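Long-range contacts in hypothetical protein (Leishmania major, PDB 1R75), which is of unknown function but folds as an all-beta domain of the DUF1935 family, with two antiparallel sheets and no helix: residues Y56-E61 with R108-Q113; K60-H65 with L128-A133; Y72-V77 with S119-R124; K30-Y35 with I45-A50. One frame throughout, in Å; residues are numbered along the deposited sequence.

Interaction 1: residues Y56-E61 with R108-Q113; sequences YNDSKE and RPLETQ
Tyr56 lays its ring alongside the turn at Leu110. With CG anti to the backbone N (chi1 167°), the ring runs beside the leucine side chain, both pointing the same way, and CE1 meets Leu110 O at 3.5 Å, edge-on and near the ring plane. The Thr112 side chain runs at about a right angle to that of Tyr56, its OG1 near Tyr56 CD1; that hydroxyl is hydrogen-bonded to Thr28. The Leu110 methyl CD2 lies 3.5 Å from Ser59 O.

Asn57 also has CG anti to its N, which carries the amide over the start of the turn. Asn57 OD1 accepts from Ser59 N at 2.9 Å in an Asx turn, while ND2 is hydrogen-bonded to Leu62 and Val107. Glu111 OE1 accepts twice from Arg108: NH1, at 2.7 Å, comes on the syn side as a salt bridge, and the backbone N from above the carboxylate plane.

Between the backbones, Asn57 N reaches Glu111 O (3.1 Å), but Leu110 N makes only weak bonds to Asn57 O and Ser59 O. This is a type II turn, Arg108 to Glu111, leading into strand 112-117, which pairs antiparallel with the end of strand 52-57 at Tyr56 and Thr112.

Interaction 2: residues K60-H65 with L128-A133; sequences KELIIH and LEARTA
Ile63 overlaps the aliphatic part of Arg131: its CG2 methyl lies 3.5 Å from Arg131 CG, the two side chains running side by side and pointing the same way. Arg131 CG sits between its own N and carbonyl carbon (chi1 78°), which sets the methylene against the isoleucine before the chain bends at chi3. His65 and Glu129 leave the same face further along; His65 NE2 has a weak hydrogen bond to Glu104.

Strands 62-65 and 128-132 form an antiparallel ladder at the edge of the four-stranded sheet, with 123-132 one of its two outer strands. Ile63 and Arg131 exchange two nearly straight backbone bonds, Ile63 N to Arg131 O and Arg131 N to Ile63 O, each 2.9 Å. His65 and Glu129 form the next hydrogen-bonded pair.

On the other face Ile64 and Leu128 also lie side by side, CG2 of the isoleucine 3.8 Å from CD1 of the leucine. Ile64 CG1 meets Ala130 CB at 4.1 Å, and Leu62 CD1 touches the same methyl. Leu42 packs on both Ile64 and Leu128, while Phe38 covers Leu128 and Ala130. Beyond Leu62 and Thr132, Ala133 CB lies 3.5 Å from Glu61 O, and Ala133 N donates to that oxygen.

Interaction 3: residues Y72-V77 with S119-R124; sequences YDSQIV and SVTGWR
Thr121 OG1 donates to Asp73 OD1 at 2.7 Å and accepts from Ser74 OG at 3.0 Å, so one hydroxyl links two consecutive residues of the facing segment. It meets the carboxylate oxygen from well above the carboxylate plane, 58° out of it. The Asp73 and Thr121 side chains cross at a slant, and Asp73 CG and Thr121 OG1 both lie between their own backbone N and carbonyl carbon (chi1 58° and 60°). These torsions bring OD1 and OG1 together while the threonine methyl CG2 lies against the Asp73 backbone, 3.7 Å from its O.

The backbone supplies the next layer. Gln75 and Ser119 form an antiparallel hydrogen-bonded pair, in which Gln75 N bonds to Ser119 O and Ser119 N to Gln75 O. Ser119 OG lies 3.5 Å from Gln75 CB; a water joins this hydroxyl to Asp73 O, donating to the carbonyl at 2.6 Å.

Apolar side chains meet at Ile76 CG2 and Val120 CG2, 3.9 Å apart. Phe70 of strand 62-71 underlies both residues, tying this edge of the five-stranded sheet to the other sheet.

With hydroxyl, carboxylate and backbone bonds, a bridging water and little apolar packing, the contact is mainly polar. The directed chain from Ser74 through Thr121 ends on the carboxylate, which probably polarises both hydroxyls.

Interaction 4: residues K30-Y35 with I45-A50; sequences KGTKTY and IADTEA
Thr32 and Thr48 set their side chains across each other at about a right angle. Thr32 OG1, held between its own N and carbonyl carbon (chi1 48°), receives the backbone N-H of Thr48 at 3.3 Å in a straight bond, 168° at the hydrogen. The Thr48 methyl CG2 lies equally close to that hydroxyl, so OG1 meets both the backbone and the side chain of its partner.

Beside this pair, Asp47 extends with CG anti to its N (chi1 -177°) and passes over Gly31, Asp47 CB lying 3.7 Å from Gly31 CA. The two carboxylate oxygens have different tasks. OD1 takes the N-H of Ala50 from above the carboxylate plane, closing an Asx motif where the strand ends; OD2 accepts from a water that also donates to Lys30 O. A long, weak ion pair joins OD2 to Arg52.

Ile45 reaches Gly31 from another direction, CG2 lying 3.5 Å from the glycine N. Gly31, with no side chain to intervene, brings its CA to within 3.3 Å of Ala46 O. On the face of Ala46, Tyr35 presents the edge of its ring, CE2 to the alanine CB at 4.1 Å, while Arg44 makes a cation-pi contact with the ring. Trp53 also packs on Ala46.

Ala46 O accepts from both Thr32 N (2.9 Å) and Lys33 N, while Ala46 N returns a bond to Lys33 O (2.8 Å). Two residues facing one is a classic beta bulge, here at the open end of the beta hairpin 33-36/42-47 on the edge of the five-stranded sheet.

Overall arrangement
From the N terminus, interaction 4 closes first, a short loop within the hairpin of strands 33-36 and 42-47. Interaction 1 follows in series, bringing strand 52-57 beside 112-117 in the same five-stranded sheet; Ile45 packs on Tyr56 where the two meet. Interaction 2 starts from the same chain stretch, sharing Lys60 and Glu61, and pairs 62-71 with 123-132 in the four-stranded sheet. Asn57 and Pro109 touch Leu62, joining interactions 1 and 2 at one end of the two sheets. Interaction 3 is nested inside the loop of interaction 2 and alternates with interaction 1 along the chain, their centres about 25 Å apart on opposite sides of the chain's centre. It links edge strand 75-78 to the chain entering strand 123-132.

Interaction 1: residues Y56-E61 with R108-Q113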
loop_
_atom_site.group_PDB
_atom_site.type_symbol
_atom_site.label_atom_id
_atom_site.label_comp_id
_atom_site.label_asym_id
_atom_site.label_seq_id
_atom_site.Cartn_x
_atom_site.Cartn_y
_atom_site.Cartn_z
ATOM N N TYR A 56 -0.886 -4.809 2.404
ATOM C CA TYR A 56 -1.770 -5.956 2.503
ATOM C C TYR A 56 -3.134 -5.473 3.013
ATOM O O TYR A 56 -3.190 -4.704 3.970
ATOM C CB TYR A 56 -1.145 -7.050 3.414
ATOM C CG TYR A 56 -2.136 -8.106 3.794
ATOM C CD1 TYR A 56 -2.630 -8.989 2.832
ATOM C CD2 TYR A 56 -2.618 -8.203 5.082
ATOM C CE1 TYR A 56 -3.610 -9.918 3.147
ATOM C CE2 TYR A 56 -3.601 -9.129 5.415
ATOM C CZ TYR A 56 -4.050 -9.993 4.463
ATOM O OH TYR A 56 -5.000 -10.899 4.752
ATOM N N ASN A 57 -4.198 -5.889 2.349
ATOM C CA ASN A 57 -5.560 -5.532 2.681
ATOM C C ASN A 57 -6.180 -6.811 3.330
ATOM O O ASN A 57 -6.358 -7.831 2.654
ATOM C CB ASN A 57 -6.241 -5.056 1.404
ATOM C CG ASN A 57 -7.772 -4.809 1.580
ATOM O OD1 ASN A 57 -8.376 -5.054 2.648
ATOM N ND2 ASN A 57 -8.379 -4.338 0.523
ATOM N N ASP A 58 -6.400 -6.755 4.661
ATOM C CA ASP A 58 -7.017 -7.855 5.417
ATOM C C ASP A 58 -8.584 -7.834 5.437
ATOM O O ASP A 58 -9.221 -8.612 6.133
ATOM C CB ASP A 58 -6.453 -7.830 6.829
ATOM C CG ASP A 58 -6.668 -9.135 7.577
ATOM O OD1 ASP A 58 -6.496 -10.236 6.992
ATOM O OD2 ASP A 58 -7.006 -9.098 8.768
ATOM N N SER A 59 -9.193 -6.966 4.655
ATOM C CA SER A 59 -10.609 -7.012 4.447
ATOM C C SER A 59 -11.020 -8.044 3.433
ATOM O O SER A 59 -10.381 -8.216 2.427
ATOM C CB SER A 59 -11.124 -5.660 3.958
ATOM O OG SER A 59 -12.520 -5.740 3.883
ATOM N N LYS A 60 -12.175 -8.663 3.632
ATOM C CA LYS A 60 -12.757 -9.533 2.601
ATOM C C LYS A 60 -13.547 -8.749 1.612
ATOM O O LYS A 60 -13.804 -9.252 0.526
ATOM C CB LYS A 60 -13.732 -10.592 3.222
ATOM C CG LYS A 60 -13.075 -11.497 4.249
ATOM C CD LYS A 60 -14.098 -12.578 4.768
ATOM C CE LYS A 60 -14.228 -12.599 6.282
ATOM N NZ LYS A 60 -14.704 -11.319 6.913
ATOM N N GLU A 61 -13.969 -7.545 1.992
ATOM C CA GLU A 61 -15.025 -6.822 1.270
ATOM C C GLU A 61 -14.685 -5.478 0.680
ATOM O O GLU A 61 -15.544 -4.908 -0.061
ATOM C CB GLU A 61 -16.270 -6.565 2.185
ATOM C CG GLU A 61 -16.350 -7.259 3.549
ATOM C CD GLU A 61 -17.802 -7.300 4.112
ATOM O OE1 GLU A 61 -18.572 -6.288 3.962
ATOM O OE2 GLU A 61 -18.196 -8.350 4.709
ATOM N N ARG A 108 -6.842 -4.837 -3.577
ATOM C CA ARG A 108 -8.092 -5.573 -3.535
ATOM C C ARG A 108 -8.147 -6.401 -2.270
ATOM O O ARG A 108 -7.115 -6.646 -1.585
ATOM C CB ARG A 108 -8.247 -6.456 -4.777
ATOM C CG ARG A 108 -8.420 -5.626 -6.029
ATOM C CD ARG A 108 -8.250 -6.428 -7.303
ATOM N NE ARG A 108 -7.747 -5.625 -8.433
ATOM C CZ ARG A 108 -6.535 -4.971 -8.512
ATOM N NH1 ARG A 108 -5.615 -4.968 -7.523
ATOM N NH2 ARG A 108 -6.261 -4.268 -9.615
ATOM N N PRO A 109 -9.337 -6.887 -1.934
ATOM C CA PRO A 109 -9.489 -7.730 -0.739
ATOM C C PRO A 109 -8.504 -8.897 -0.642
ATOM O O PRO A 109 -8.429 -9.655 -1.611
ATOM C CB PRO A 109 -10.956 -8.232 -0.866
ATOM C CG PRO A 109 -11.639 -7.236 -1.645
ATOM C CD PRO A 109 -10.618 -6.681 -2.621
ATOM N N LEU A 110 -7.839 -9.030 0.493
ATOM C CA LEU A 110 -6.837 -10.067 0.865
ATOM C C LEU A 110 -5.569 -10.090 -0.005
ATOM O O LEU A 110 -4.781 -11.026 0.051
ATOM C CB LEU A 110 -7.507 -11.494 0.900
ATOM C CG LEU A 110 -8.783 -11.474 1.751
ATOM C CD1 LEU A 110 -9.508 -12.874 1.715
ATOM C CD2 LEU A 110 -8.516 -11.044 3.128
ATOM N N GLU A 111 -5.401 -9.054 -0.827
ATOM C CA GLU A 111 -4.307 -8.947 -1.710
ATOM C C GLU A 111 -3.136 -8.281 -1.078
ATOM O O GLU A 111 -3.285 -7.430 -0.227
ATOM C CB GLU A 111 -4.754 -8.112 -2.901
ATOM C CG GLU A 111 -4.024 -8.239 -4.179
ATOM C CD GLU A 111 -4.755 -7.460 -5.294
ATOM O OE1 GLU A 111 -4.852 -6.190 -5.196
ATOM O OE2 GLU A 111 -5.277 -8.140 -6.257
ATOM N N THR A 112 -1.945 -8.656 -1.532
ATOM C CA THR A 112 -0.691 -7.924 -1.281
ATOM C C THR A 112 -0.265 -7.169 -2.568
ATOM O O THR A 112 -0.220 -7.792 -3.638
ATOM C CB THR A 112 0.430 -8.895 -0.866
ATOM O OG1 THR A 112 0.058 -9.625 0.322
ATOM C CG2 THR A 112 1.685 -8.188 -0.348
ATOM N N GLN A 113 -0.058 -5.855 -2.509
ATOM C CA GLN A 113 0.494 -5.058 -3.589
ATOM C C GLN A 113 1.889 -4.579 -3.199
ATOM O O GLN A 113 2.028 -3.819 -2.238
ATOM C CB GLN A 113 -0.464 -3.882 -3.951
ATOM C CG GLN A 113 -1.682 -4.355 -4.661
ATOM C CD GLN A 113 -1.408 -4.512 -6.191
ATOM O OE1 GLN A 113 -0.315 -4.861 -6.601
ATOM N NE2 GLN A 113 -2.369 -4.191 -6.991
#

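Interaction 2: residues K60-H65 with L128-A133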
loop_
_atom_site.group_PDB
_atom_site.type_symbol
_atom_site.label_atom_id
_atom_site.label_comp_id
_atom_site.label_asym_id
_atom_site.label_seq_id
_atom_site.Cartn_x
_atom_site.Cartn_y
_atom_site.Cartn_z
ATOM N N LYS A 60 -12.175 -8.663 3.632
ATOM C CA LYS A 60 -12.757 -9.533 2.601
ATOM C C LYS A 60 -13.547 -8.749 1.612
ATOM O O LYS A 60 -13.804 -9.252 0.526
ATOM C CB LYS A 60 -13.732 -10.592 3.222
ATOM C CG LYS A 60 -13.075 -11.497 4.249
ATOM C CD LYS A 60 -14.098 -12.578 4.768
ATOM C CE LYS A 60 -14.228 -12.599 6.282
ATOM N NZ LYS A 60 -14.704 -11.319 6.913
ATOM N N GLU A 61 -13.969 -7.545 1.992
ATOM C CA GLU A 61 -15.025 -6.822 1.270
ATOM C C GLU A 61 -14.685 -5.478 0.680
ATOM O O GLU A 61 -15.544 -4.908 -0.061
ATOM C CB GLU A 61 -16.270 -6.565 2.185
ATOM C CG GLU A 61 -16.350 -7.259 3.549
ATOM C CD GLU A 61 -17.802 -7.300 4.112
ATOM O OE1 GLU A 61 -18.572 -6.288 3.962
ATOM O OE2 GLU A 61 -18.196 -8.350 4.709
ATOM N N LEU A 62 -13.511 -4.930 1.033
ATOM C CA LEU A 62 -13.129 -3.551 0.613
ATOM C C LEU A 62 -11.984 -3.523 -0.385
ATOM O O LEU A 62 -11.096 -4.296 -0.239
ATOM C CB LEU A 62 -12.636 -2.756 1.832
ATOM C CG LEU A 62 -13.647 -2.605 2.978
ATOM C CD1 LEU A 62 -13.096 -1.687 4.019
ATOM C CD2 LEU A 62 -14.868 -2.044 2.468
ATOM N N ILE A 63 -12.034 -2.608 -1.350
ATOM C CA ILE A 63 -10.891 -2.200 -2.168
ATOM C C ILE A 63 -10.374 -0.876 -1.617
ATOM O O ILE A 63 -11.174 0.035 -1.323
ATOM C CB ILE A 63 -11.204 -2.136 -3.651
ATOM C CG1 ILE A 63 -9.984 -1.634 -4.425
ATOM C CG2 ILE A 63 -12.300 -1.257 -3.983
ATOM C CD1 ILE A 63 -10.226 -1.708 -5.938
ATOM N N ILE A 64 -9.066 -0.812 -1.411
ATOM C CA ILE A 64 -8.430 0.329 -0.718
ATOM C C ILE A 64 -7.570 1.038 -1.725
ATOM O O ILE A 64 -6.855 0.392 -2.485
ATOM C CB ILE A 64 -7.632 -0.107 0.488
ATOM C CG1 ILE A 64 -8.562 -0.814 1.516
ATOM C CG2 ILE A 64 -6.807 1.087 1.079
ATOM C CD1 ILE A 64 -7.864 -1.468 2.582
ATOM N N HIS A 65 -7.700 2.358 -1.818
ATOM C CA HIS A 65 -6.815 3.128 -2.699
ATOM C C HIS A 65 -5.891 3.918 -1.818
ATOM O O HIS A 65 -6.359 4.621 -0.938
ATOM C CB HIS A 65 -7.613 4.119 -3.556
ATOM C CG HIS A 65 -6.768 5.027 -4.398
ATOM N ND1 HIS A 65 -6.731 6.395 -4.218
ATOM C CD2 HIS A 65 -5.890 4.760 -5.396
ATOM C CE1 HIS A 65 -5.865 6.924 -5.060
ATOM N NE2 HIS A 65 -5.359 5.960 -5.799
ATOM N N LEU A 128 -6.207 8.058 1.429
ATOM C CA LEU A 128 -6.435 6.732 1.879
ATOM C C LEU A 128 -7.977 6.563 1.862
ATOM O O LEU A 128 -8.676 7.290 2.600
ATOM C CB LEU A 128 -5.868 6.546 3.201
ATOM C CG LEU A 128 -5.631 5.166 3.707
ATOM C CD1 LEU A 128 -5.197 4.100 2.747
ATOM C CD2 LEU A 128 -4.567 5.257 4.856
ATOM N N GLU A 129 -8.469 5.766 0.923
ATOM C CA GLU A 129 -9.915 5.636 0.660
ATOM C C GLU A 129 -10.308 4.188 0.465
ATOM O O GLU A 129 -9.511 3.388 -0.018
ATOM C CB GLU A 129 -10.270 6.362 -0.637
ATOM C CG GLU A 129 -11.735 6.678 -0.768
ATOM C CD GLU A 129 -12.014 8.189 -0.831
ATOM O OE1 GLU A 129 -11.128 8.942 -1.398
ATOM O OE2 GLU A 129 -13.106 8.615 -0.301
ATOM N N ALA A 130 -11.503 3.798 0.886
ATOM C CA ALA A 130 -11.927 2.459 0.637
ATOM C C ALA A 130 -13.341 2.485 0.134
ATOM O O ALA A 130 -14.114 3.377 0.508
ATOM C CB ALA A 130 -11.815 1.618 1.863
ATOM N N ARG A 131 -13.663 1.466 -0.659
ATOM C CA ARG A 131 -15.041 1.286 -1.127
ATOM C C ARG A 131 -15.332 -0.182 -1.177
ATOM O O ARG A 131 -14.408 -0.985 -1.128
ATOM C CB ARG A 131 -15.238 1.989 -2.458
ATOM C CG ARG A 131 -14.704 1.283 -3.673
ATOM C CD ARG A 131 -14.666 2.134 -4.957
ATOM N NE ARG A 131 -15.988 2.494 -5.489
ATOM C CZ ARG A 131 -16.250 2.827 -6.770
ATOM N NH1 ARG A 131 -15.281 2.882 -7.701
ATOM N NH2 ARG A 131 -17.508 3.114 -7.124
ATOM N N THR A 132 -16.618 -0.575 -1.161
ATOM C CA THR A 132 -16.911 -2.011 -1.225
ATOM C C THR A 132 -16.384 -2.508 -2.540
ATOM O O THR A 132 -16.425 -1.799 -3.579
ATOM C CB THR A 132 -18.492 -2.274 -1.161
ATOM O OG1 THR A 132 -19.078 -1.432 -2.142
ATOM C CG2 THR A 132 -19.021 -1.749 -0.031
ATOM N N ALA A 133 -15.883 -3.727 -2.528
ATOM C CA ALA A 133 -15.354 -4.322 -3.708
ATOM C C ALA A 133 -16.454 -4.955 -4.577
ATOM O O ALA A 133 -16.521 -6.161 -4.669
ATOM C CB ALA A 133 -14.322 -5.309 -3.345
#

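Interaction 3: residues Y72-V77 with S119-R124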
loop_
_atom_site.group_PDB
_atom_site.type_symbol
_atom_site.label_atom_id
_atom_site.label_comp_id
_atom_site.label_asym_id
_atom_site.label_seq_id
_atom_site.Cartn_x
_atom_site.Cartn_y
_atom_site.Cartn_z
ATOM N N TYR A 72 11.497 15.022 -1.790
ATOM C CA TYR A 72 12.267 15.239 -3.035
ATOM C C TYR A 72 13.551 14.442 -2.948
ATOM O O TYR A 72 14.076 13.974 -3.939
ATOM C CB TYR A 72 12.558 16.780 -3.170
ATOM C CG TYR A 72 13.697 17.255 -2.216
ATOM C CD1 TYR A 72 15.012 17.404 -2.666
ATOM C CD2 TYR A 72 13.445 17.514 -0.854
ATOM C CE1 TYR A 72 16.048 17.809 -1.798
ATOM C CE2 TYR A 72 14.489 17.877 0.043
ATOM C CZ TYR A 72 15.780 18.034 -0.445
ATOM O OH TYR A 72 16.813 18.402 0.410
ATOM N N ASP A 73 14.038 14.209 -1.728
ATOM C CA ASP A 73 15.270 13.461 -1.511
ATOM C C ASP A 73 15.197 11.948 -1.340
ATOM O O ASP A 73 16.203 11.246 -1.224
ATOM C CB ASP A 73 16.136 14.105 -0.399
ATOM C CG ASP A 73 15.418 14.209 0.901
ATOM O OD1 ASP A 73 14.148 14.099 0.934
ATOM O OD2 ASP A 73 16.086 14.395 1.937
ATOM N N SER A 74 13.993 11.422 -1.418
ATOM C CA SER A 74 13.752 10.015 -1.591
ATOM C C SER A 74 14.282 9.530 -2.952
ATOM O O SER A 74 14.162 10.229 -3.919
ATOM C CB SER A 74 12.241 9.732 -1.524
ATOM O OG SER A 74 11.717 9.954 -0.197
ATOM N N GLN A 75 14.816 8.321 -2.975
ATOM C CA GLN A 75 15.260 7.706 -4.188
ATOM C C GLN A 75 14.567 6.341 -4.322
ATOM O O GLN A 75 15.019 5.296 -3.828
ATOM C CB GLN A 75 16.786 7.566 -4.167
ATOM C CG GLN A 75 17.470 8.850 -4.003
ATOM C CD GLN A 75 18.992 8.627 -3.791
ATOM O OE1 GLN A 75 19.550 7.551 -4.130
ATOM N NE2 GLN A 75 19.650 9.613 -3.231
ATOM N N ILE A 76 13.394 6.388 -4.903
ATOM C CA ILE A 76 12.529 5.228 -4.996
ATOM C C ILE A 76 12.068 4.997 -6.404
ATOM O O ILE A 76 11.933 5.926 -7.170
ATOM C CB ILE A 76 11.283 5.333 -4.058
ATOM C CG1 ILE A 76 10.622 6.675 -4.182
ATOM C CG2 ILE A 76 11.707 5.120 -2.627
ATOM C CD1 ILE A 76 9.238 6.709 -3.694
ATOM N N VAL A 77 11.745 3.748 -6.672
ATOM C CA VAL A 77 11.008 3.413 -7.865
ATOM C C VAL A 77 9.677 2.766 -7.471
ATOM O O VAL A 77 9.637 1.988 -6.520
ATOM C CB VAL A 77 11.831 2.487 -8.836
ATOM C CG1 VAL A 77 13.023 3.187 -9.172
ATOM C CG2 VAL A 77 12.063 1.191 -8.267
ATOM N N SER A 119 15.156 4.160 -1.147
ATOM C CA SER A 119 15.431 4.872 0.087
ATOM C C SER A 119 14.410 5.932 0.330
ATOM O O SER A 119 14.275 6.867 -0.412
ATOM C CB SER A 119 16.874 5.376 0.117
ATOM O OG SER A 119 17.122 6.294 -0.927
ATOM N N VAL A 120 13.679 5.780 1.410
ATOM C CA VAL A 120 12.547 6.655 1.681
ATOM C C VAL A 120 13.067 7.653 2.714
ATOM O O VAL A 120 13.660 7.190 3.727
ATOM C CB VAL A 120 11.416 5.859 2.243
ATOM C CG1 VAL A 120 10.277 6.796 2.642
ATOM C CG2 VAL A 120 10.923 4.822 1.188
ATOM N N THR A 121 12.730 8.914 2.534
ATOM C CA THR A 121 13.056 9.996 3.470
ATOM C C THR A 121 11.734 10.421 4.099
ATOM O O THR A 121 11.070 9.562 4.692
ATOM C CB THR A 121 13.774 11.146 2.831
ATOM O OG1 THR A 121 12.993 11.754 1.776
ATOM C CG2 THR A 121 15.097 10.658 2.224
ATOM N N GLY A 122 11.330 11.665 3.980
ATOM C CA GLY A 122 10.022 12.100 4.469
ATOM C C GLY A 122 8.925 11.512 3.576
ATOM O O GLY A 122 9.094 11.427 2.339
ATOM N N TRP A 123 7.794 11.131 4.170
ATOM C CA TRP A 123 6.660 10.690 3.409
ATOM C C TRP A 123 5.445 10.979 4.224
ATOM O O TRP A 123 5.547 11.098 5.474
ATOM C CB TRP A 123 6.706 9.202 3.156
ATOM C CG TRP A 123 6.750 8.298 4.388
ATOM C CD1 TRP A 123 7.859 7.999 5.120
ATOM C CD2 TRP A 123 5.691 7.584 4.971
ATOM N NE1 TRP A 123 7.556 7.154 6.141
ATOM C CE2 TRP A 123 6.224 6.873 6.078
ATOM C CE3 TRP A 123 4.335 7.521 4.747
ATOM C CZ2 TRP A 123 5.470 6.070 6.889
ATOM C CZ3 TRP A 123 3.567 6.681 5.565
ATOM C CH2 TRP A 123 4.143 5.956 6.622
ATOM N N ARG A 124 4.316 11.052 3.568
ATOM C CA ARG A 124 3.012 11.220 4.243
ATOM C C ARG A 124 1.918 10.627 3.401
ATOM O O ARG A 124 1.970 10.652 2.188
ATOM C CB ARG A 124 2.647 12.665 4.596
ATOM C CG ARG A 124 2.494 13.591 3.517
ATOM C CD ARG A 124 2.442 15.036 4.048
ATOM N NE ARG A 124 1.107 15.147 4.567
ATOM C CZ ARG A 124 0.080 15.697 3.887
ATOM N NH1 ARG A 124 0.265 16.292 2.704
ATOM N NH2 ARG A 124 -1.140 15.670 4.398
HETATM O O HOH W 1 17.379 9.130 -0.331
#

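Interaction 4: residues K30-Y35 with I45-A50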
loop_
_atom_site.group_PDB
_atom_site.type_symbol
_atom_site.label_atom_id
_atom_site.label_comp_id
_atom_site.label_asym_id
_atom_site.label_seq_id
_atom_site.Cartn_x
_atom_site.Cartn_y
_atom_site.Cartn_z
ATOM N N LYS A 30 6.870 -11.595 3.797
ATOM C CA LYS A 30 7.173 -11.172 5.151
ATOM C C LYS A 30 8.305 -10.200 4.963
ATOM O O LYS A 30 9.327 -10.497 4.318
ATOM C CB LYS A 30 7.635 -12.318 6.082
ATOM C CG LYS A 30 6.676 -13.470 6.259
ATOM C CD LYS A 30 7.339 -14.791 5.805
ATOM C CE LYS A 30 6.832 -16.000 6.572
ATOM N NZ LYS A 30 7.442 -17.229 5.995
ATOM N N GLY A 31 8.127 -9.032 5.507
ATOM C CA GLY A 31 9.202 -8.101 5.550
ATOM C C GLY A 31 9.793 -8.321 6.911
ATOM O O GLY A 31 9.790 -9.419 7.451
ATOM N N THR A 32 10.325 -7.263 7.455
ATOM C CA THR A 32 10.845 -7.330 8.785
ATOM C C THR A 32 9.847 -6.680 9.740
ATOM O O THR A 32 9.733 -7.132 10.889
ATOM C CB THR A 32 12.252 -6.726 8.778
ATOM O OG1 THR A 32 12.260 -5.480 8.100
ATOM C CG2 THR A 32 13.132 -7.547 7.880
ATOM N N LYS A 33 9.035 -5.710 9.248
ATOM C CA LYS A 33 8.061 -5.036 10.097
ATOM C C LYS A 33 6.765 -4.762 9.363
ATOM O O LYS A 33 6.759 -4.412 8.161
ATOM C CB LYS A 33 8.622 -3.709 10.587
ATOM C CG LYS A 33 8.074 -3.249 11.950
ATOM C CD LYS A 33 8.961 -3.598 13.195
ATOM C CE LYS A 33 8.124 -4.053 14.420
ATOM N NZ LYS A 33 8.933 -4.957 15.349
ATOM N N THR A 34 5.681 -4.904 10.118
ATOM C CA THR A 34 4.336 -4.687 9.639
ATOM C C THR A 34 3.717 -3.571 10.485
ATOM O O THR A 34 3.864 -3.574 11.708
ATOM C CB THR A 34 3.571 -6.002 9.748
ATOM O OG1 THR A 34 4.172 -6.975 8.853
ATOM C CG2 THR A 34 2.139 -5.868 9.235
ATOM N N TYR A 35 3.105 -2.584 9.846
ATOM C CA TYR A 35 2.512 -1.425 10.532
ATOM C C TYR A 35 1.057 -1.309 10.121
ATOM O O TYR A 35 0.783 -1.184 8.902
ATOM C CB TYR A 35 3.241 -0.159 10.106
ATOM C CG TYR A 35 4.743 -0.141 10.349
ATOM C CD1 TYR A 35 5.294 0.468 11.487
ATOM C CD2 TYR A 35 5.608 -0.686 9.451
ATOM C CE1 TYR A 35 6.698 0.526 11.679
ATOM C CE2 TYR A 35 6.982 -0.639 9.635
ATOM C CZ TYR A 35 7.523 -0.032 10.740
ATOM O OH TYR A 35 8.896 -0.055 10.859
ATOM N N ILE A 45 3.851 -3.305 4.900
ATOM C CA ILE A 45 4.848 -4.355 5.193
ATOM C C ILE A 45 6.130 -3.768 4.687
ATOM O O ILE A 45 6.273 -3.540 3.465
ATOM C CB ILE A 45 4.547 -5.644 4.434
ATOM C CG1 ILE A 45 3.117 -6.101 4.787
ATOM C CG2 ILE A 45 5.608 -6.728 4.783
ATOM C CD1 ILE A 45 2.472 -6.794 3.668
ATOM N N ALA A 46 7.072 -3.495 5.571
ATOM C CA ALA A 46 8.331 -2.921 5.186
ATOM C C ALA A 46 9.399 -3.980 5.262
ATOM O O ALA A 46 9.383 -4.820 6.150
ATOM C CB ALA A 46 8.666 -1.735 6.079
ATOM N N ASP A 47 10.276 -4.024 4.282
ATOM C CA ASP A 47 11.362 -4.998 4.315
ATOM C C ASP A 47 12.683 -4.218 4.238
ATOM O O ASP A 47 13.000 -3.603 3.210
ATOM C CB ASP A 47 11.185 -6.039 3.211
ATOM C CG ASP A 47 12.259 -7.139 3.253
ATOM O OD1 ASP A 47 13.460 -6.794 3.468
ATOM O OD2 ASP A 47 11.999 -8.373 3.096
ATOM N N THR A 48 13.430 -4.158 5.365
ATOM C CA THR A 48 14.636 -3.333 5.385
ATOM C C THR A 48 15.777 -3.909 4.534
ATOM O O THR A 48 16.517 -3.145 3.921
ATOM C CB THR A 48 15.194 -3.103 6.815
ATOM O OG1 THR A 48 15.726 -4.325 7.285
ATOM C CG2 THR A 48 14.140 -2.760 7.816
ATOM N N GLU A 49 15.940 -5.225 4.488
ATOM C CA GLU A 49 16.982 -5.852 3.622
ATOM C C GLU A 49 16.701 -5.621 2.149
ATOM O O GLU A 49 17.608 -5.311 1.348
ATOM C CB GLU A 49 17.144 -7.374 3.929
ATOM C CG GLU A 49 17.941 -8.234 2.908
ATOM C CD GLU A 49 19.306 -8.785 3.412
ATOM O OE1 GLU A 49 20.124 -8.011 3.982
ATOM O OE2 GLU A 49 19.586 -10.011 3.223
ATOM N N ALA A 50 15.442 -5.706 1.755
ATOM C CA ALA A 50 15.115 -5.527 0.328
ATOM C C ALA A 50 14.845 -4.053 -0.047
ATOM O O ALA A 50 14.708 -3.718 -1.218
ATOM C CB ALA A 50 13.873 -6.370 0.026
HETATM O O HOH W 2 9.671 -8.847 2.228
#